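Local coordinates for SH2 domain-containing protein 3C (Homo sapiens, PDB 3T6G) that acts as an adapter in integrin-mediated cell adhesion and migration, its C-terminal Cdc25-homology domain held in a closed form that cannot carry out canonical exchange but is required to bind BCAR1, at residues Glu101-Val112 with Gln296-Leu307; Leu115-Arg124 with Leu307-Glu315. The protein carries 2 engineered substitutions. One frame throughout, in Å; residues are numbered along the deposited sequence.

Contact 1: Glu101-Val112 with Gln296-Leu307; sequences ERFHTMSIMLAV and QARRYEKFDKVL
Glu101 and Arg299 form an end-on salt bridge: NH1 of Arg299 reaches Glu101 OE1 at 2.5 Å and NH2 of Arg299 reaches Glu101 OE2 at 2.6 Å. The flat groups are turned 48° from each other; OE2 is met on its syn side, OE1 from above the carboxylate plane. The amide of Gln296 reaches OE1 from the other face, its NE2 donating to Glu101 OE1 at 2.7 Å in an almost straight bond, so two donors grip one oxygen. Glu101 gets there with CG anti to the backbone N (chi1 178°) and a bend at chi2. With alanine in place of Glu101, the Arg299 guanidinium would probably lose its carboxylate partner and the Gln296 amide would be free to turn. Arg299 also donates through NE to Ser294 O and makes a cation-pi contact with Trp287. The hydroxyl of the next residue, Tyr300, donates to OG1 of Thr105, one turn after Glu101, at 2.7 Å. Both segments are helical and run nearly parallel, axes 11.4 Å apart at 20°, joining helix 93-115 to helix 296-314 inside the all-helical Cdc25-homology domain. Tyr300 is the knob between them, seated in a hole of Glu101, His104, Thr105 and Ile108. His104 turns its edge to one face of that ring in a T-shaped pair, CD2 of His104 lying 3.3 Å from Tyr300 CE2, while CG of Gln296 lies over the opposite face. Farther along, the contact becomes apolar. Ile108 splits its branches, CD1 resting near Tyr300 CD1 and CG2 meeting Phe303 CD2 at 3.5 Å. CG2 of Val112 meets the Phe303 ring at its edge, 3.4 Å from CE2, and also touches Leu307 CD2, which Ala111 CB approaches more distantly.

Contact 2: Leu115-Arg124 with Leu307-Glu315; sequences LGSTGSAEER and LTALSHKLE. Engineered in segment 115-124: Ser117 (natural residue Cys).
Leu115 and Leu310 bring the two backbones closest, their CA atoms 6.4 Å apart, and Thr118 comes next opposite Leu314. Between Leu115 and Thr118, segment 115-124 passes through an inverse gamma turn centred on Ser117, an engineered residue that is cysteine in nature; it then enters the next helix behind Ser120 at the N-cap, whose OG accepts a weak capping bond from Glu123 N. Residues 307-314 are the last part of helix 296-314, and Glu315 is the first residue after it to leave helical geometry. Leu115 is a knob in a hole of Leu307, Leu310, Ser311 and Leu314. Its two methyls part: CD1 of Leu115 meets Leu307 CD2 at 3.5 Å where the side chains cross at about a right angle, and CD2 lies alongside Ser311 CA and the CD2 methyl of Leu314. The contact thus packs the connection between helices 93-115 and 121-140 against the C-terminal end of helix 296-314 in the Ras-GEF-like domain. Leu314 spreads between three partners: CD1 meets Thr118 CG2 at 3.5 Å, CD2 touches Leu115, and CG lies over one face of the Arg124 guanidinium, 3.6 Å from Arg124 NH1. Bends at chi2 and chi3 lay that guanidinium over Ala121, where Arg124 NH2 meets Glu315 OE2 at 2.8 Å on the anti side of the carboxylate, completing a salt bridge. Thr166 OG1 is hydrogen-bonded to both Glu315 OE2 and Arg124 NE, and Gln165 N donates to Glu315 OE1.

In the fold
Both contacts use helix 296-314, contact 1 its first three turns and contact 2 its C-terminal end, and Leu307 serves both. Their centres lie about 17 Å apart. Contact 1 is buried, its centre about 11 Å from the chain centre, and joins two helices side by side; contact 2, about 21 Å out and partly buried, sets a helix end against a turn and the start of helix 121-140. Each contains an arginine-glutamate salt bridge and an apolar part, but in opposite order along the chain: contact 1 is polar at the start of helix 296-314 and apolar toward Leu307, whereas contact 2 starts with leucines and ends in charge just past the helix.

Contact 1: Glu101-Val112 with Gln296-Leu307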
loop_
_atom_site.group_PDB
_atom_site.type_symbol
_atom_site.label_atom_id
_atom_site.label_comp_id
_atom_site.label_asym_id
_atom_site.label_seq_id
_atom_site.Cartn_x
_atom_site.Cartn_y
_atom_site.Cartn_z
ATOM N N GLU A 101 2.840 -8.173 -0.747
ATOM C CA GLU A 101 3.666 -9.206 -1.368
ATOM C C GLU A 101 4.046 -8.744 -2.760
ATOM O O GLU A 101 5.192 -8.889 -3.184
ATOM C CB GLU A 101 2.946 -10.547 -1.472
ATOM C CG GLU A 101 3.784 -11.635 -2.162
ATOM C CD GLU A 101 4.836 -12.257 -1.246
ATOM O OE1 GLU A 101 4.551 -12.398 -0.040
ATOM O OE2 GLU A 101 5.941 -12.611 -1.718
ATOM N N ARG A 102 3.077 -8.163 -3.455
ATOM C CA ARG A 102 3.301 -7.771 -4.833
ATOM C C ARG A 102 4.427 -6.757 -4.889
ATOM O O ARG A 102 5.409 -6.942 -5.614
ATOM C CB ARG A 102 2.040 -7.191 -5.485
ATOM C CG ARG A 102 2.160 -7.102 -7.020
ATOM C CD ARG A 102 0.906 -6.565 -7.710
ATOM N NE ARG A 102 1.208 -6.047 -9.039
ATOM C CZ ARG A 102 1.626 -6.800 -10.061
ATOM N NH1 ARG A 102 1.792 -8.117 -9.927
ATOM N NH2 ARG A 102 1.874 -6.240 -11.230
ATOM N N PHE A 103 4.250 -5.685 -4.126
ATOM C CA PHE A 103 5.213 -4.600 -4.008
ATOM C C PHE A 103 6.648 -5.093 -3.733
ATOM O O PHE A 103 7.549 -4.916 -4.574
ATOM C CB PHE A 103 4.756 -3.655 -2.905
ATOM C CG PHE A 103 5.522 -2.363 -2.838
ATOM C CD1 PHE A 103 5.121 -1.261 -3.584
ATOM C CD2 PHE A 103 6.618 -2.235 -2.000
ATOM C CE1 PHE A 103 5.806 -0.065 -3.506
ATOM C CE2 PHE A 103 7.308 -1.028 -1.916
ATOM C CZ PHE A 103 6.898 0.057 -2.667
ATOM N N HIS A 104 6.882 -5.720 -2.584
ATOM C CA HIS A 104 8.255 -6.101 -2.320
ATOM C C HIS A 104 8.798 -7.146 -3.285
ATOM O O HIS A 104 9.970 -7.111 -3.653
ATOM C CB HIS A 104 8.529 -6.509 -0.871
ATOM C CG HIS A 104 9.997 -6.512 -0.542
ATOM N ND1 HIS A 104 10.822 -5.440 -0.827
ATOM C CD2 HIS A 104 10.797 -7.469 -0.009
ATOM C CE1 HIS A 104 12.058 -5.727 -0.460
ATOM N NE2 HIS A 104 12.070 -6.949 0.043
ATOM N N THR A 105 7.952 -8.085 -3.684
ATOM C CA THR A 105 8.389 -9.141 -4.579
ATOM C C THR A 105 8.780 -8.617 -5.977
ATOM O O THR A 105 9.738 -9.086 -6.583
ATOM C CB THR A 105 7.364 -10.237 -4.627
ATOM O OG1 THR A 105 7.436 -10.935 -3.390
ATOM C CG2 THR A 105 7.643 -11.230 -5.767
ATOM N N MET A 106 8.044 -7.624 -6.450
ATOM C CA MET A 106 8.380 -6.904 -7.662
ATOM C C MET A 106 9.780 -6.270 -7.546
ATOM O O MET A 106 10.635 -6.502 -8.405
ATOM C CB MET A 106 7.311 -5.836 -7.897
ATOM C CG MET A 106 7.557 -4.858 -9.038
ATOM S SD MET A 106 7.292 -5.598 -10.653
ATOM C CE MET A 106 5.863 -6.664 -10.426
ATOM N N SER A 107 10.006 -5.478 -6.497
ATOM C CA SER A 107 11.313 -4.833 -6.250
ATOM C C SER A 107 12.456 -5.843 -6.303
ATOM O O SER A 107 13.493 -5.605 -6.927
ATOM C CB SER A 107 11.318 -4.124 -4.906
ATOM O OG SER A 107 10.406 -3.044 -4.921
ATOM N N ILE A 108 12.237 -6.999 -5.696
ATOM C CA ILE A 108 13.203 -8.074 -5.800
ATOM C C ILE A 108 13.448 -8.473 -7.278
ATOM O O ILE A 108 14.592 -8.595 -7.721
ATOM C CB ILE A 108 12.728 -9.284 -4.998
ATOM C CG1 ILE A 108 12.571 -8.903 -3.520
ATOM C CG2 ILE A 108 13.697 -10.433 -5.152
ATOM C CD1 ILE A 108 12.437 -10.108 -2.583
ATOM N N MET A 109 12.363 -8.669 -8.026
ATOM C CA MET A 109 12.428 -9.103 -9.420
ATOM C C MET A 109 13.315 -8.143 -10.195
ATOM O O MET A 109 14.292 -8.551 -10.805
ATOM C CB MET A 109 11.015 -9.109 -10.036
ATOM C CG MET A 109 10.963 -9.366 -11.551
ATOM S SD MET A 109 11.280 -11.106 -11.808
ATOM C CE MET A 109 10.552 -11.350 -13.427
ATOM N N LEU A 110 12.952 -6.863 -10.167
ATOM C CA LEU A 110 13.739 -5.824 -10.804
ATOM C C LEU A 110 15.211 -5.820 -10.321
ATOM O O LEU A 110 16.122 -5.676 -11.127
ATOM C CB LEU A 110 13.068 -4.450 -10.621
ATOM C CG LEU A 110 11.687 -4.473 -11.287
ATOM C CD1 LEU A 110 10.948 -3.146 -11.223
ATOM C CD2 LEU A 110 11.869 -4.898 -12.727
ATOM N N ALA A 111 15.442 -5.992 -9.022
ATOM C CA ALA A 111 16.811 -5.976 -8.509
ATOM C C ALA A 111 17.623 -7.156 -9.041
ATOM O O ALA A 111 18.810 -7.020 -9.335
ATOM C CB ALA A 111 16.821 -5.964 -6.994
ATOM N N VAL A 112 16.974 -8.309 -9.162
ATOM C CA VAL A 112 17.635 -9.520 -9.624
ATOM C C VAL A 112 18.030 -9.438 -11.117
ATOM O O VAL A 112 19.014 -10.047 -11.566
ATOM C CB VAL A 112 16.725 -10.740 -9.397
ATOM C CG1 VAL A 112 17.296 -11.989 -10.071
ATOM C CG2 VAL A 112 16.509 -10.964 -7.900
ATOM N N GLN A 296 6.390 -15.391 4.011
ATOM C CA GLN A 296 6.970 -14.217 3.395
ATOM C C GLN A 296 8.227 -13.758 4.128
ATOM O O GLN A 296 9.212 -13.368 3.492
ATOM C CB GLN A 296 5.961 -13.083 3.379
ATOM C CG GLN A 296 6.529 -11.820 2.809
ATOM C CD GLN A 296 5.572 -10.669 2.941
ATOM O OE1 GLN A 296 5.685 -9.850 3.868
ATOM N NE2 GLN A 296 4.616 -10.593 2.015
ATOM N N ALA A 297 8.194 -13.788 5.460
ATOM C CA ALA A 297 9.357 -13.380 6.252
ATOM C C ALA A 297 10.580 -14.190 5.852
ATOM O O ALA A 297 11.641 -13.636 5.602
ATOM C CB ALA A 297 9.097 -13.525 7.756
ATOM N N ARG A 298 10.417 -15.503 5.799
ATOM C CA ARG A 298 11.500 -16.413 5.442
ATOM C C ARG A 298 11.922 -16.226 3.983
ATOM O O ARG A 298 13.112 -16.143 3.685
ATOM C CB ARG A 298 11.059 -17.858 5.695
ATOM C CG ARG A 298 12.180 -18.861 5.912
ATOM C CD ARG A 298 11.697 -19.991 6.822
ATOM N NE ARG A 298 12.537 -21.187 6.755
ATOM C CZ ARG A 298 12.304 -22.297 7.452
ATOM N NH1 ARG A 298 11.262 -22.359 8.274
ATOM N NH2 ARG A 298 13.113 -23.342 7.333
ATOM N N ARG A 299 10.955 -16.155 3.071
ATOM C CA ARG A 299 11.279 -15.948 1.664
ATOM C C ARG A 299 12.098 -14.668 1.512
ATOM O O ARG A 299 13.077 -14.629 0.761
ATOM C CB ARG A 299 10.011 -15.908 0.788
ATOM C CG ARG A 299 9.384 -17.288 0.534
ATOM C CD ARG A 299 8.186 -17.260 -0.413
ATOM N NE ARG A 299 7.032 -16.518 0.104
ATOM C CZ ARG A 299 6.732 -15.272 -0.259
ATOM N NH1 ARG A 299 5.673 -14.659 0.241
ATOM N NH2 ARG A 299 7.498 -14.629 -1.130
ATOM N N TYR A 300 11.705 -13.631 2.247
ATOM C CA TYR A 300 12.333 -12.323 2.118
ATOM C C TYR A 300 13.683 -12.281 2.817
ATOM O O TYR A 300 14.637 -11.717 2.283
ATOM C CB TYR A 300 11.414 -11.205 2.623
ATOM C CG TYR A 300 10.278 -10.852 1.678
ATOM C CD1 TYR A 300 10.076 -11.555 0.488
ATOM C CD2 TYR A 300 9.414 -9.807 1.966
ATOM C CE1 TYR A 300 9.034 -11.215 -0.384
ATOM C CE2 TYR A 300 8.373 -9.460 1.108
ATOM C CZ TYR A 300 8.185 -10.161 -0.068
ATOM O OH TYR A 300 7.141 -9.810 -0.911
ATOM N N GLU A 301 13.763 -12.881 4.002
ATOM C CA GLU A 301 15.026 -13.000 4.721
ATOM C C GLU A 301 16.061 -13.658 3.822
ATOM O O GLU A 301 17.168 -13.159 3.670
ATOM C CB GLU A 301 14.868 -13.865 5.976
ATOM C CG GLU A 301 13.910 -13.332 7.030
ATOM C CD GLU A 301 13.537 -14.384 8.080
ATOM O OE1 GLU A 301 13.288 -15.555 7.702
ATOM O OE2 GLU A 301 13.494 -14.040 9.283
ATOM N N LYS A 302 15.701 -14.789 3.226
ATOM C CA LYS A 302 16.674 -15.570 2.472
ATOM C C LYS A 302 17.130 -14.849 1.211
ATOM O O LYS A 302 18.268 -15.005 0.773
ATOM C CB LYS A 302 16.132 -16.964 2.140
ATOM C CG LYS A 302 15.555 -17.723 3.347
ATOM C CD LYS A 302 16.584 -17.914 4.477
ATOM C CE LYS A 302 16.021 -18.703 5.678
ATOM N NZ LYS A 302 15.041 -17.934 6.510
ATOM N N PHE A 303 16.256 -14.045 0.626
ATOM C CA PHE A 303 16.638 -13.369 -0.601
ATOM C C PHE A 303 17.506 -12.158 -0.334
ATOM O O PHE A 303 18.305 -11.758 -1.181
ATOM C CB PHE A 303 15.425 -12.986 -1.449
ATOM C CG PHE A 303 15.557 -13.414 -2.880
ATOM C CD1 PHE A 303 15.103 -14.667 -3.286
ATOM C CD2 PHE A 303 16.161 -12.584 -3.812
ATOM C CE1 PHE A 303 15.238 -15.080 -4.605
ATOM C CE2 PHE A 303 16.307 -12.994 -5.129
ATOM C CZ PHE A 303 15.847 -14.244 -5.525
ATOM N N ASP A 304 17.351 -11.569 0.843
ATOM C CA ASP A 304 18.109 -10.373 1.155
ATOM C C ASP A 304 19.564 -10.765 1.161
ATOM O O ASP A 304 20.428 -9.990 0.761
ATOM C CB ASP A 304 17.713 -9.809 2.507
ATOM C CG ASP A 304 18.493 -8.573 2.861
ATOM O OD1 ASP A 304 18.141 -7.491 2.342
ATOM O OD2 ASP A 304 19.457 -8.686 3.653
ATOM N N LYS A 305 19.830 -11.991 1.591
ATOM C CA LYS A 305 21.192 -12.502 1.587
ATOM C C LYS A 305 21.651 -12.842 0.154
ATOM O O LYS A 305 22.822 -12.623 -0.207
ATOM C CB LYS A 305 21.318 -13.707 2.536
ATOM C CG LYS A 305 21.411 -15.070 1.845
ATOM C CD LYS A 305 22.779 -15.274 1.168
ATOM C CE LYS A 305 22.900 -16.638 0.486
ATOM N NZ LYS A 305 24.248 -16.831 -0.115
ATOM N N VAL A 306 20.732 -13.362 -0.660
ATOM C CA VAL A 306 21.073 -13.784 -2.015
ATOM C C VAL A 306 21.480 -12.599 -2.859
ATOM O O VAL A 306 22.433 -12.669 -3.627
ATOM C CB VAL A 306 19.919 -14.486 -2.697
ATOM C CG1 VAL A 306 20.174 -14.576 -4.186
ATOM C CG2 VAL A 306 19.759 -15.867 -2.108
ATOM N N LEU A 307 20.737 -11.512 -2.708
ATOM C CA LEU A 307 21.082 -10.246 -3.320
ATOM C C LEU A 307 22.485 -9.793 -2.920
ATOM O O LEU A 307 23.369 -9.701 -3.768
ATOM C CB LEU A 307 20.049 -9.184 -2.942
ATOM C CG LEU A 307 18.666 -9.411 -3.549
ATOM C CD1 LEU A 307 17.713 -8.301 -3.145
ATOM C CD2 LEU A 307 18.779 -9.484 -5.061
#

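Contact 2: Leu115-Arg124 with Leu307-Glu315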
loop_
_atom_site.group_PDB
_atom_site.type_symbol
_atom_site.label_atom_id
_atom_site.label_comp_id
_atom_site.label_asym_id
_atom_site.label_seq_id
_atom_site.Cartn_x
_atom_site.Cartn_y
_atom_site.Cartn_z
ATOM N N LEU A 115 21.196 -7.311 -11.051
ATOM C CA LEU A 115 22.382 -8.025 -10.600
ATOM C C LEU A 115 22.653 -9.227 -11.490
ATOM O O LEU A 115 23.692 -9.872 -11.369
ATOM C CB LEU A 115 22.228 -8.452 -9.154
ATOM C CG LEU A 115 21.922 -7.265 -8.232
ATOM C CD1 LEU A 115 21.204 -7.693 -6.922
ATOM C CD2 LEU A 115 23.202 -6.497 -7.943
ATOM N N GLY A 116 21.709 -9.528 -12.379
ATOM C CA GLY A 116 21.894 -10.599 -13.338
ATOM C C GLY A 116 22.605 -10.101 -14.583
ATOM O O GLY A 116 23.044 -10.886 -15.433
ATOM N N SER A 117 22.712 -8.780 -14.690
ATOM C CA SER A 117 23.407 -8.150 -15.803
ATOM C C SER A 117 24.926 -8.147 -15.552
ATOM O O SER A 117 25.517 -7.134 -15.157
ATOM C CB SER A 117 22.885 -6.729 -16.013
ATOM O OG SER A 117 23.712 -6.016 -16.922
ATOM N N THR A 118 25.544 -9.303 -15.782
ATOM C CA THR A 118 26.926 -9.533 -15.397
ATOM C C THR A 118 27.938 -9.170 -16.484
ATOM O O THR A 118 29.116 -9.427 -16.328
ATOM C CB THR A 118 27.155 -11.006 -15.002
ATOM O OG1 THR A 118 26.684 -11.858 -16.056
ATOM C CG2 THR A 118 26.423 -11.337 -13.704
ATOM N N GLY A 119 27.486 -8.576 -17.579
ATOM C CA GLY A 119 28.384 -8.285 -18.676
ATOM C C GLY A 119 29.480 -7.345 -18.229
ATOM O O GLY A 119 30.673 -7.615 -18.411
ATOM N N SER A 120 29.067 -6.238 -17.623
ATOM C CA SER A 120 30.008 -5.227 -17.179
ATOM C C SER A 120 29.242 -4.102 -16.518
ATOM O O SER A 120 28.041 -3.966 -16.718
ATOM C CB SER A 120 30.812 -4.685 -18.365
ATOM O OG SER A 120 29.983 -3.980 -19.275
ATOM N N ALA A 121 29.934 -3.297 -15.729
ATOM C CA ALA A 121 29.302 -2.166 -15.078
ATOM C C ALA A 121 28.661 -1.302 -16.148
ATOM O O ALA A 121 27.655 -0.641 -15.912
ATOM C CB ALA A 121 30.324 -1.374 -14.274
ATOM N N GLU A 122 29.237 -1.321 -17.340
ATOM C CA GLU A 122 28.742 -0.480 -18.433
ATOM C C GLU A 122 27.373 -0.916 -19.005
ATOM O O GLU A 122 26.509 -0.074 -19.257
ATOM C CB GLU A 122 29.785 -0.420 -19.529
ATOM C CG GLU A 122 29.662 0.764 -20.447
ATOM C CD GLU A 122 30.845 0.851 -21.401
ATOM O OE1 GLU A 122 30.739 0.255 -22.500
ATOM O OE2 GLU A 122 31.870 1.491 -21.031
ATOM N N GLU A 123 27.181 -2.219 -19.219
ATOM C CA GLU A 123 25.854 -2.742 -19.572
ATOM C C GLU A 123 24.856 -2.544 -18.446
ATOM O O GLU A 123 23.721 -2.099 -18.677
ATOM C CB GLU A 123 25.906 -4.239 -19.870
ATOM C CG GLU A 123 26.514 -4.605 -21.199
ATOM C CD GLU A 123 26.644 -6.104 -21.349
ATOM O OE1 GLU A 123 25.651 -6.821 -21.039
ATOM O OE2 GLU A 123 27.749 -6.555 -21.753
ATOM N N ARG A 124 25.275 -2.919 -17.236
ATOM C CA ARG A 124 24.473 -2.716 -16.043
ATOM C C ARG A 124 23.994 -1.272 -15.893
ATOM O O ARG A 124 22.821 -1.043 -15.598
ATOM C CB ARG A 124 25.258 -3.115 -14.817
ATOM C CG ARG A 124 24.985 -4.507 -14.351
ATOM C CD ARG A 124 25.080 -4.525 -12.847
ATOM N NE ARG A 124 26.343 -3.953 -12.423
ATOM C CZ ARG A 124 27.518 -4.526 -12.661
ATOM N NH1 ARG A 124 27.563 -5.682 -13.312
ATOM N NH2 ARG A 124 28.641 -3.953 -12.236
ATOM N N LEU A 307 20.737 -11.512 -2.708
ATOM C CA LEU A 307 21.082 -10.246 -3.320
ATOM C C LEU A 307 22.485 -9.793 -2.920
ATOM O O LEU A 307 23.369 -9.701 -3.768
ATOM C CB LEU A 307 20.049 -9.184 -2.942
ATOM C CG LEU A 307 18.666 -9.411 -3.549
ATOM C CD1 LEU A 307 17.713 -8.301 -3.145
ATOM C CD2 LEU A 307 18.779 -9.484 -5.061
ATOM N N THR A 308 22.697 -9.518 -1.635
ATOM C CA THR A 308 23.965 -8.942 -1.199
ATOM C C THR A 308 25.152 -9.757 -1.677
ATOM O O THR A 308 26.217 -9.199 -1.909
ATOM C CB THR A 308 24.058 -8.794 0.318
ATOM O OG1 THR A 308 23.829 -10.065 0.923
ATOM C CG2 THR A 308 23.030 -7.805 0.823
ATOM N N ALA A 309 24.968 -11.069 -1.841
ATOM C CA ALA A 309 26.044 -11.924 -2.367
ATOM C C ALA A 309 26.310 -11.676 -3.850
ATOM O O ALA A 309 27.458 -11.525 -4.271
ATOM C CB ALA A 309 25.741 -13.399 -2.137
ATOM N N LEU A 310 25.252 -11.663 -4.646
ATOM C CA LEU A 310 25.396 -11.326 -6.049
ATOM C C LEU A 310 26.094 -9.983 -6.156
ATOM O O LEU A 310 27.041 -9.818 -6.921
ATOM C CB LEU A 310 24.028 -11.252 -6.721
ATOM C CG LEU A 310 23.271 -12.571 -6.651
ATOM C CD1 LEU A 310 21.997 -12.551 -7.515
ATOM C CD2 LEU A 310 24.222 -13.681 -7.070
ATOM N N SER A 311 25.611 -9.029 -5.376
ATOM C CA SER A 311 26.109 -7.669 -5.417
ATOM C C SER A 311 27.606 -7.619 -5.144
ATOM O O SER A 311 28.325 -6.784 -5.696
ATOM C CB SER A 311 25.354 -6.814 -4.400
ATOM O OG SER A 311 25.771 -5.463 -4.476
ATOM N N HIS A 312 28.077 -8.519 -4.289
ATOM C CA HIS A 312 29.476 -8.512 -3.895
ATOM C C HIS A 312 30.352 -9.216 -4.903
ATOM O O HIS A 312 31.509 -8.844 -5.071
ATOM C CB HIS A 312 29.667 -9.129 -2.509
ATOM C CG HIS A 312 29.615 -8.129 -1.399
ATOM N ND1 HIS A 312 28.433 -7.736 -0.807
ATOM C CD2 HIS A 312 30.596 -7.426 -0.786
ATOM C CE1 HIS A 312 28.691 -6.845 0.134
ATOM N NE2 HIS A 312 29.995 -6.635 0.165
ATOM N N LYS A 313 29.797 -10.236 -5.556
ATOM C CA LYS A 313 30.487 -10.959 -6.623
ATOM C C LYS A 313 30.670 -10.028 -7.795
ATOM O O LYS A 313 31.718 -10.015 -8.444
ATOM C CB LYS A 313 29.668 -12.160 -7.085
ATOM C CG LYS A 313 29.628 -13.312 -6.102
ATOM C CD LYS A 313 30.640 -14.403 -6.462
ATOM C CE LYS A 313 30.472 -15.621 -5.547
ATOM N NZ LYS A 313 31.333 -16.774 -5.938
ATOM N N LEU A 314 29.628 -9.255 -8.069
ATOM C CA LEU A 314 29.660 -8.306 -9.165
ATOM C C LEU A 314 30.707 -7.233 -8.907
ATOM O O LEU A 314 31.696 -7.140 -9.631
ATOM C CB LEU A 314 28.285 -7.679 -9.350
ATOM C CG LEU A 314 27.575 -8.035 -10.648
ATOM C CD1 LEU A 314 27.900 -9.449 -11.092
ATOM C CD2 LEU A 314 26.088 -7.848 -10.473
ATOM N N GLU A 315 30.484 -6.421 -7.878
ATOM C CA GLU A 315 31.452 -5.396 -7.483
ATOM C C GLU A 315 31.897 -5.609 -6.035
ATOM O O GLU A 315 31.282 -5.080 -5.119
ATOM C CB GLU A 315 30.871 -3.986 -7.675
ATOM C CG GLU A 315 30.236 -3.770 -9.051
ATOM C CD GLU A 315 29.778 -2.337 -9.283
ATOM O OE1 GLU A 315 30.270 -1.435 -8.574
ATOM O OE2 GLU A 315 28.926 -2.117 -10.178
#